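Local coordinates for probable sugar ABC transporter, sugar-binding protein (Streptococcus pneumoniae, PDB 2W7Y), which binds the blood group A-trisaccharide and probably delivers such host glycans to a sugar ABC transporter for uptake, at residues A[176-185]-A[294-302]; A[280-288]-A[366-375]. All blocks are in the same frame, centred on the assembly; numbering follows the deposited sequence.

How the contacts relate
The centres of the two contacts are about 19 Å apart, and along the chain their segments alternate: 176-185, 280-288, 294-302, 366-375. Helix 284-287 of contact 2 is followed directly by strand 293-296 of contact 1, so one short piece of chain serves both. They also touch: the ring of Pro-295 packs on Gln-373 and Ala-374 of helix 366-379. Strand 157-164 is their common neighbour, since it pairs with strand 293-296 and its Trp-162 lies against both Pro-295 and Ser-284. Contact 2 reaches the glycan pocket through Trp-282, whereas contact 1 joins the chain leading into helix 182-193 to the end of strand 293-296 and the turn after it.

Contact 1. Residues A[176-185]-A[294-302]; sequences PDQWNTWDDF and APGIYPAGV
Pro-299 lays its pyrrolidine ring against three aromatic residues of 176-185, and each of its ring methylenes has its own partner. CG comes 3.6 Å from Phe-185 CB and also nears the Trp-182 ring, CD meets Trp-179 CE3 at 4.1 Å, and CB lies against the carbonyl oxygen of Thr-181. The Trp-179 side chain runs alongside the proline, pointing the same way. With its CG anti to the carbonyl carbon (chi1 -60°), its indole is sandwiched within its own segment: Pro-176 CA sits over the centre of one face and Phe-185 CD1 over the opposite face, nearer the rim. Pro-176 in turn sets its CB 3.8 Å from Ile-297 O.

The backbones join through a single direct hydrogen bond, Ala-300 N to Trp-179 O at 3.0 Å, with an N-H...O angle of 155° and the donor tilted 24° from the carbonyl plane. The same carbonyl receives a CA-H...O contact from Pro-299. Water 2 also lies within bonding distance of this oxygen and accepts from Gly-301 N.

Beyond the turn, the first turn of helix 182-193 is held by a capping box: Thr-181 OG1 accepts a weak bond from Asp-184 N, and Asp-184 OD2 takes Thr-181 N at 3.2 Å from above the carboxylate plane. Trp-182 continues onto Met-245 and Val-246 of helix 237-252. Segment 294-302 turns at a G1 beta bulge: Gly-301 and Val-302 both face Tyr-298, closing the tight turn between strands 293-296 and 302-306, each of which pairs antiparallel with strand 157-164.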
loop_
_atom_site.group_PDB
_atom_site.type_symbol
_atom_site.label_atom_id
_atom_site.label_comp_id
_atom_site.label_asym_id
_atom_site.label_seq_id
_atom_site.Cartn_x
_atom_site.Cartn_y
_atom_site.Cartn_z
ATOM N N PRO A 176 14.308 -8.126 12.681
ATOM C CA PRO A 176 14.320 -7.854 11.237
ATOM C C PRO A 176 15.651 -7.382 10.629
ATOM O O PRO A 176 15.961 -7.743 9.493
ATOM C CB PRO A 176 13.241 -6.788 11.089
ATOM C CG PRO A 176 12.254 -7.165 12.121
ATOM C CD PRO A 176 13.088 -7.577 13.305
ATOM N N ASP A 177 16.428 -6.601 11.375
ATOM C CA ASP A 177 17.740 -6.138 10.909
ATOM C C ASP A 177 18.777 -7.269 10.838
ATOM O O ASP A 177 19.841 -7.104 10.233
ATOM C CB ASP A 177 18.255 -4.991 11.788
ATOM C CG ASP A 177 18.384 -5.388 13.252
ATOM O OD1 ASP A 177 19.495 -5.275 13.814
ATOM O OD2 ASP A 177 17.373 -5.825 13.840
ATOM N N GLN A 178 18.462 -8.410 11.452
ATOM C CA GLN A 178 19.349 -9.577 11.436
ATOM C C GLN A 178 18.925 -10.615 10.395
ATOM O O GLN A 178 19.610 -11.621 10.210
ATOM C CB GLN A 178 19.427 -10.236 12.826
ATOM C CG GLN A 178 19.892 -9.320 13.959
ATOM C CD GLN A 178 19.831 -9.991 15.324
ATOM O OE1 GLN A 178 18.871 -9.806 16.082
ATOM N NE2 GLN A 178 20.851 -10.786 15.639
ATOM N N TRP A 179 17.798 -10.378 9.728
ATOM C CA TRP A 179 17.291 -11.306 8.711
ATOM C C TRP A 179 17.993 -11.114 7.373
ATOM O O TRP A 179 17.523 -10.364 6.516
ATOM C CB TRP A 179 15.778 -11.163 8.510
ATOM C CG TRP A 179 14.929 -11.418 9.721
ATOM C CD1 TRP A 179 15.279 -12.100 10.850
ATOM C CD2 TRP A 179 13.565 -11.019 9.899
ATOM N NE1 TRP A 179 14.223 -12.134 11.728
ATOM C CE2 TRP A 179 13.158 -11.478 11.172
ATOM C CE3 TRP A 179 12.646 -10.310 9.107
ATOM C CZ2 TRP A 179 11.875 -11.253 11.674
ATOM C CZ3 TRP A 179 11.367 -10.085 9.608
ATOM C CH2 TRP A 179 10.996 -10.555 10.882
ATOM N N ASN A 180 19.117 -11.805 7.199
ATOM C CA ASN A 180 19.888 -11.732 5.960
ATOM C C ASN A 180 19.339 -12.641 4.873
ATOM O O ASN A 180 19.535 -12.383 3.686
ATOM C CB ASN A 180 21.358 -12.047 6.230
ATOM C CG ASN A 180 22.032 -10.977 7.065
ATOM O OD1 ASN A 180 21.781 -9.784 6.884
ATOM N ND2 ASN A 180 22.891 -11.397 7.986
ATOM N N THR A 181 18.655 -13.703 5.295
ATOM C CA THR A 181 18.021 -14.655 4.385
ATOM C C THR A 181 16.571 -14.934 4.798
ATOM O O THR A 181 16.149 -14.585 5.904
ATOM C CB THR A 181 18.788 -16.007 4.327
ATOM O OG1 THR A 181 18.935 -16.536 5.650
ATOM C CG2 THR A 181 20.166 -15.842 3.684
ATOM N N TRP A 182 15.822 -15.568 3.898
ATOM C CA TRP A 182 14.459 -16.020 4.172
ATOM C C TRP A 182 14.415 -17.010 5.338
ATOM O O TRP A 182 13.510 -16.954 6.173
ATOM C CB TRP A 182 13.851 -16.657 2.917
ATOM C CG TRP A 182 12.455 -17.171 3.118
ATOM C CD1 TRP A 182 12.079 -18.469 3.306
ATOM C CD2 TRP A 182 11.251 -16.393 3.160
ATOM N NE1 TRP A 182 10.715 -18.551 3.458
ATOM C CE2 TRP A 182 10.182 -17.291 3.376
ATOM C CE3 TRP A 182 10.972 -15.023 3.042
ATOM C CZ2 TRP A 182 8.852 -16.865 3.470
ATOM C CZ3 TRP A 182 9.646 -14.601 3.136
ATOM C CH2 TRP A 182 8.605 -15.522 3.348
ATOM N N ASP A 183 15.397 -17.909 5.385
ATOM C CA ASP A 183 15.507 -18.906 6.448
ATOM C C ASP A 183 15.675 -18.290 7.843
ATOM O O ASP A 183 15.152 -18.827 8.819
ATOM C CB ASP A 183 16.631 -19.904 6.140
ATOM C CG ASP A 183 16.279 -20.857 4.989
ATOM O OD1 ASP A 183 17.181 -21.579 4.519
ATOM O OD2 ASP A 183 15.106 -20.896 4.554
ATOM N N ASP A 184 16.383 -17.162 7.932
ATOM C CA ASP A 184 16.496 -16.404 9.187
ATOM C C ASP A 184 15.132 -15.927 9.685
ATOM O O ASP A 184 14.850 -15.971 10.886
ATOM C CB ASP A 184 17.418 -15.189 9.020
ATOM C CG ASP A 184 18.881 -15.568 8.832
ATOM O OD1 ASP A 184 19.318 -16.632 9.323
ATOM O OD2 ASP A 184 19.602 -14.770 8.199
ATOM N N PHE A 185 14.305 -15.454 8.755
ATOM C CA PHE A 185 12.950 -14.993 9.049
ATOM C C PHE A 185 12.057 -16.131 9.550
ATOM O O PHE A 185 11.359 -15.975 10.549
ATOM C CB PHE A 185 12.346 -14.322 7.808
ATOM C CG PHE A 185 10.842 -14.192 7.845
ATOM C CD1 PHE A 185 10.220 -13.335 8.749
ATOM C CD2 PHE A 185 10.050 -14.917 6.957
ATOM C CE1 PHE A 185 8.843 -13.211 8.781
ATOM C CE2 PHE A 185 8.660 -14.795 6.979
ATOM C CZ PHE A 185 8.058 -13.943 7.893
ATOM N N ALA A 294 8.423 -1.659 16.756
ATOM C CA ALA A 294 9.414 -0.912 16.008
ATOM C C ALA A 294 9.337 -1.193 14.502
ATOM O O ALA A 294 8.857 -2.250 14.082
ATOM C CB ALA A 294 10.806 -1.224 16.548
ATOM N N PRO A 295 9.788 -0.230 13.679
ATOM C CA PRO A 295 9.863 -0.501 12.245
ATOM C C PRO A 295 11.048 -1.393 11.855
ATOM O O PRO A 295 12.111 -1.335 12.472
ATOM C CB PRO A 295 10.018 0.892 11.630
ATOM C CG PRO A 295 10.628 1.720 12.695
ATOM C CD PRO A 295 10.201 1.147 14.014
ATOM N N GLY A 296 10.837 -2.216 10.835
ATOM C CA GLY A 296 11.903 -2.969 10.201
ATOM C C GLY A 296 11.552 -3.156 8.744
ATOM O O GLY A 296 10.534 -2.651 8.278
ATOM N N ILE A 297 12.388 -3.883 8.014
ATOM C CA ILE A 297 12.070 -4.249 6.632
ATOM C C ILE A 297 12.207 -5.759 6.433
ATOM O O ILE A 297 12.463 -6.495 7.389
ATOM C CB ILE A 297 12.890 -3.435 5.575
ATOM C CG1 ILE A 297 14.402 -3.576 5.807
ATOM C CG2 ILE A 297 12.456 -1.964 5.569
ATOM C CD1 ILE A 297 15.258 -3.068 4.669
ATOM N N TYR A 298 12.043 -6.203 5.192
ATOM C CA TYR A 298 11.951 -7.620 4.855
ATOM C C TYR A 298 13.326 -8.262 4.639
ATOM O O TYR A 298 14.298 -7.544 4.389
ATOM C CB TYR A 298 11.043 -7.790 3.629
ATOM C CG TYR A 298 9.639 -7.274 3.863
ATOM C CD1 TYR A 298 8.617 -8.134 4.263
ATOM C CD2 TYR A 298 9.340 -5.919 3.712
ATOM C CE1 TYR A 298 7.327 -7.658 4.488
ATOM C CE2 TYR A 298 8.063 -5.435 3.936
ATOM C CZ TYR A 298 7.061 -6.305 4.326
ATOM O OH TYR A 298 5.793 -5.820 4.555
ATOM N N PRO A 299 13.417 -9.611 4.763
ATOM C CA PRO A 299 14.679 -10.356 4.624
ATOM C C PRO A 299 15.508 -9.969 3.401
ATOM O O PRO A 299 14.951 -9.635 2.347
ATOM C CB PRO A 299 14.216 -11.806 4.503
ATOM C CG PRO A 299 12.953 -11.852 5.255
ATOM C CD PRO A 299 12.293 -10.518 5.076
ATOM N N ALA A 300 16.829 -10.027 3.566
ATOM C CA ALA A 300 17.805 -9.603 2.553
ATOM C C ALA A 300 17.756 -8.098 2.245
ATOM O O ALA A 300 18.158 -7.663 1.166
ATOM C CB ALA A 300 17.679 -10.449 1.270
ATOM N N GLY A 301 17.279 -7.313 3.214
ATOM C CA GLY A 301 17.242 -5.855 3.108
ATOM C C GLY A 301 16.325 -5.304 2.029
ATOM O O GLY A 301 16.644 -4.300 1.396
ATOM N N VAL A 302 15.179 -5.955 1.833
ATOM C CA VAL A 302 14.205 -5.532 0.826
ATOM C C VAL A 302 13.044 -4.775 1.475
ATOM O O VAL A 302 12.594 -5.126 2.566
ATOM C CB VAL A 302 13.682 -6.732 -0.016
ATOM C CG1 VAL A 302 12.710 -6.272 -1.100
ATOM C CG2 VAL A 302 14.844 -7.488 -0.652
HETATM O O HOH W 1 15.070 -7.927 7.134
HETATM O O HOH W 2 17.277 -7.544 6.021
#

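Contact 2. Residues A[280-288]-A[366-375]. With GAL (beta-D-galactopyranose), chain C; A2G (2-acetamido-2-deoxy-alpha-D-galactopyranose), chain B.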
loop_
_atom_site.group_PDB
_atom_site.type_symbol
_atom_site.label_atom_id
_atom_site.label_comp_id
_atom_site.label_asym_id
_atom_site.label_seq_id
_atom_site.Cartn_x
_atom_site.Cartn_y
_atom_site.Cartn_z
ATOM N N GLY A 280 2.387 -0.559 6.080
ATOM C CA GLY A 280 3.233 0.562 5.674
ATOM C C GLY A 280 3.573 1.555 6.766
ATOM O O GLY A 280 3.162 1.394 7.915
ATOM N N VAL A 281 4.328 2.587 6.393
ATOM C CA VAL A 281 4.786 3.615 7.331
ATOM C C VAL A 281 3.626 4.403 7.944
ATOM O O VAL A 281 3.727 4.906 9.063
ATOM C CB VAL A 281 5.822 4.589 6.681
ATOM C CG1 VAL A 281 7.065 3.835 6.227
ATOM C CG2 VAL A 281 5.210 5.371 5.515
ATOM N N TRP A 282 2.522 4.481 7.200
ATOM C CA TRP A 282 1.320 5.203 7.608
ATOM C C TRP A 282 0.673 4.636 8.877
ATOM O O TRP A 282 -0.204 5.269 9.462
ATOM C CB TRP A 282 0.313 5.222 6.455
ATOM C CG TRP A 282 -0.027 3.850 5.923
ATOM C CD1 TRP A 282 -0.984 3.004 6.401
ATOM C CD2 TRP A 282 0.592 3.172 4.818
ATOM N NE1 TRP A 282 -1.005 1.847 5.664
ATOM C CE2 TRP A 282 -0.045 1.919 4.689
ATOM C CE3 TRP A 282 1.620 3.501 3.923
ATOM C CZ2 TRP A 282 0.306 0.999 3.698
ATOM C CZ3 TRP A 282 1.968 2.583 2.940
ATOM C CH2 TRP A 282 1.315 1.349 2.837
ATOM N N ALA A 283 1.121 3.452 9.298
ATOM C CA ALA A 283 0.645 2.805 10.524
ATOM C C ALA A 283 1.191 3.450 11.800
ATOM O O ALA A 283 0.737 3.138 12.903
ATOM C CB ALA A 283 0.987 1.320 10.501
ATOM N N SER A 284 2.153 4.355 11.632
ATOM C CA SER A 284 2.900 4.976 12.732
ATOM C C SER A 284 2.061 5.591 13.849
ATOM O O SER A 284 2.407 5.452 15.023
ATOM C CB SER A 284 3.861 6.024 12.178
ATOM O OG SER A 284 4.892 5.401 11.450
ATOM N N GLY A 285 0.977 6.272 13.484
ATOM C CA GLY A 285 0.077 6.891 14.458
ATOM C C GLY A 285 -0.606 5.906 15.390
ATOM O O GLY A 285 -0.860 6.217 16.558
ATOM N N GLU A 286 -0.911 4.722 14.867
ATOM C CA GLU A 286 -1.519 3.649 15.653
ATOM C C GLU A 286 -0.449 2.880 16.414
ATOM O O GLU A 286 -0.713 2.269 17.451
ATOM C CB GLU A 286 -2.290 2.686 14.740
ATOM C CG GLU A 286 -3.531 3.285 14.095
ATOM C CD GLU A 286 -4.609 3.613 15.103
ATOM O OE1 GLU A 286 -5.018 4.795 15.174
ATOM O OE2 GLU A 286 -5.041 2.692 15.833
HETATM N N MSE A 287 0.769 2.937 15.892
HETATM C CA MSE A 287 1.871 2.147 16.410
HETATM C C MSE A 287 2.595 2.825 17.576
HETATM O O MSE A 287 3.029 2.152 18.515
HETATM C CB MSE A 287 2.833 1.818 15.269
HETATM C CG MSE A 287 3.196 0.353 15.181
HETATM SE SE MSE A 287 1.961 -0.815 14.212
HETATM C CE MSE A 287 0.334 -0.706 15.271
ATOM N N SER A 288 2.693 4.154 17.523
ATOM C CA SER A 288 3.418 4.950 18.524
ATOM C C SER A 288 2.827 4.870 19.934
ATOM O O SER A 288 3.477 5.258 20.906
ATOM C CB SER A 288 3.498 6.414 18.084
ATOM O OG SER A 288 2.225 7.036 18.131
ATOM N N ALA A 366 5.907 11.490 19.092
ATOM C CA ALA A 366 6.363 10.105 19.001
ATOM C C ALA A 366 5.999 9.500 17.650
ATOM O O ALA A 366 6.780 8.746 17.076
ATOM C CB ALA A 366 5.780 9.274 20.138
ATOM N N THR A 367 4.814 9.849 17.153
ATOM C CA THR A 367 4.328 9.403 15.848
ATOM C C THR A 367 5.265 9.824 14.713
ATOM O O THR A 367 5.644 9.003 13.874
ATOM C CB THR A 367 2.891 9.916 15.584
ATOM O OG1 THR A 367 1.983 9.252 16.473
ATOM C CG2 THR A 367 2.463 9.657 14.138
ATOM N N THR A 368 5.630 11.102 14.704
ATOM C CA THR A 368 6.518 11.671 13.691
ATOM C C THR A 368 7.939 11.088 13.777
ATOM O O THR A 368 8.613 10.950 12.758
ATOM C CB THR A 368 6.533 13.221 13.795
ATOM O OG1 THR A 368 5.182 13.703 13.845
ATOM C CG2 THR A 368 7.244 13.855 12.609
ATOM N N LYS A 369 8.368 10.725 14.986
ATOM C CA LYS A 369 9.674 10.094 15.212
ATOM C C LYS A 369 9.827 8.725 14.542
ATOM O O LYS A 369 10.743 8.536 13.746
ATOM C CB LYS A 369 9.987 9.983 16.711
ATOM C CG LYS A 369 10.546 11.258 17.334
ATOM C CD LYS A 369 10.658 11.138 18.857
ATOM C CE LYS A 369 11.834 10.260 19.284
ATOM N NZ LYS A 369 11.846 10.053 20.756
ATOM N N ILE A 370 8.946 7.772 14.863
ATOM C CA ILE A 370 9.036 6.438 14.245
ATOM C C ILE A 370 8.588 6.441 12.790
ATOM O O ILE A 370 8.979 5.565 12.030
ATOM C CB ILE A 370 8.342 5.266 15.053
ATOM C CG1 ILE A 370 6.829 5.159 14.779
ATOM C CG2 ILE A 370 8.727 5.272 16.529
ATOM C CD1 ILE A 370 5.972 6.225 15.379
ATOM N N LEU A 371 7.780 7.431 12.407
ATOM C CA LEU A 371 7.405 7.630 11.007
ATOM C C LEU A 371 8.652 7.900 10.176
ATOM O O LEU A 371 8.889 7.232 9.169
ATOM C CB LEU A 371 6.442 8.809 10.862
ATOM C CG LEU A 371 5.311 8.811 9.824
ATOM C CD1 LEU A 371 4.900 10.248 9.556
ATOM C CD2 LEU A 371 5.624 8.090 8.527
ATOM N N GLY A 372 9.442 8.878 10.612
ATOM C CA GLY A 372 10.706 9.222 9.970
ATOM C C GLY A 372 11.701 8.080 9.998
ATOM O O GLY A 372 12.468 7.901 9.051
ATOM N N GLN A 373 11.683 7.309 11.085
ATOM C CA GLN A 373 12.528 6.124 11.229
ATOM C C GLN A 373 12.127 5.047 10.227
ATOM O O GLN A 373 12.981 4.453 9.569
ATOM C CB GLN A 373 12.456 5.568 12.659
ATOM C CG GLN A 373 13.552 4.551 12.968
ATOM C CD GLN A 373 13.252 3.657 14.164
ATOM O OE1 GLN A 373 12.349 3.927 14.963
ATOM N NE2 GLN A 373 14.022 2.583 14.294
ATOM N N ALA A 374 10.821 4.812 10.113
ATOM C CA ALA A 374 10.275 3.834 9.175
ATOM C C ALA A 374 10.549 4.212 7.717
ATOM O O ALA A 374 10.906 3.353 6.908
ATOM C CB ALA A 374 8.781 3.643 9.419
ATOM N N ILE A 375 10.391 5.493 7.387
ATOM C CA ILE A 375 10.686 5.982 6.031
ATOM C C ILE A 375 12.176 5.843 5.673
ATOM O O ILE A 375 12.508 5.364 4.587
ATOM C CB ILE A 375 10.188 7.442 5.810
ATOM C CG1 ILE A 375 8.656 7.507 5.886
ATOM C CG2 ILE A 375 10.667 7.978 4.461
ATOM C CD1 ILE A 375 8.100 8.921 6.014
HETATM C C1 GAL C . -4.242 4.992 3.591
HETATM C C2 GAL C . -4.700 3.622 3.087
HETATM C C3 GAL C . -3.513 2.661 2.976
HETATM C C4 GAL C . -2.327 3.297 2.241
HETATM C C5 GAL C . -1.997 4.644 2.899
HETATM C C6 GAL C . -0.818 5.382 2.262
HETATM O O1 GAL C . -5.293 5.915 3.417
HETATM O O2 GAL C . -5.657 3.119 3.995
HETATM O O3 GAL C . -3.919 1.468 2.345
HETATM O O4 GAL C . -2.657 3.449 0.880
HETATM O O5 GAL C . -3.138 5.480 2.860
HETATM O O6 GAL C . -0.281 6.293 3.203
HETATM O O5 A2G B . -3.170 -0.090 3.989
HETATM C C1 A2G B . -3.395 0.270 2.600
HETATM C C2 A2G B . -4.005 -0.935 1.901
HETATM N N2 A2G B . -4.301 -0.642 0.499
HETATM C C3 A2G B . -5.324 -1.313 2.588
HETATM O O3 A2G B . -5.959 -2.383 1.885
HETATM C C4 A2G B . -5.082 -1.667 4.056
HETATM O O4 A2G B . -4.265 -2.841 4.154
HETATM C C5 A2G B . -4.381 -0.484 4.737
HETATM C C6 A2G B . -4.026 -0.793 6.190
HETATM O O6 A2G B . -3.273 0.303 6.715
HETATM C C7 A2G B . -3.857 -1.409 -0.490
HETATM O O7 A2G B . -3.144 -2.401 -0.342
HETATM C C8 A2G B . -4.294 -0.952 -1.879
#
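Val-281 meets helix 366-379 with its whole side chain. CB lies 4.0 Å from Leu-371 CD2; CG1, anti to the carbonyl carbon (chi1 -61°), reaches Ala-374 CB at 3.6 Å; CG2 touches both Leu-371 CD2 and Ile-375 CG1. The valine crosses both leucine and isoleucine at about a right angle. One turn on, Ser-284 OG bonds back to Val-281 O at 2.7 Å, in the carbonyl plane, and that oxygen also accepts Ser-284 N; OG meanwhile rests on Leu-371 CA. Farther along, the hydroxyls of Ser-288 OG and Thr-367 OG1 hydrogen-bond at 2.8 Å, while Ile-370 CD1 touches Ser-284 O and Ser-288 CB.

The bond to CB of Trp-282 leads away from helix 366-379, and its indole lies against the glycan. Galactose C5 stands 3.5 Å above one indole face, the CH-pi type of stacking familiar from sugar-binding sites, and Gly-280 CA backs the other. At the ring edge NE1 donates to O6 of the N-acetylgalactosamine at 2.9 Å. Phe-157 packs edge-to-face with Trp-282. Trp-162 of strand 157-164 touches Ala-283, Ser-284 and Met-287, a selenomethionine that also meets Leu-293 of strand 293-296 and helix 262-270.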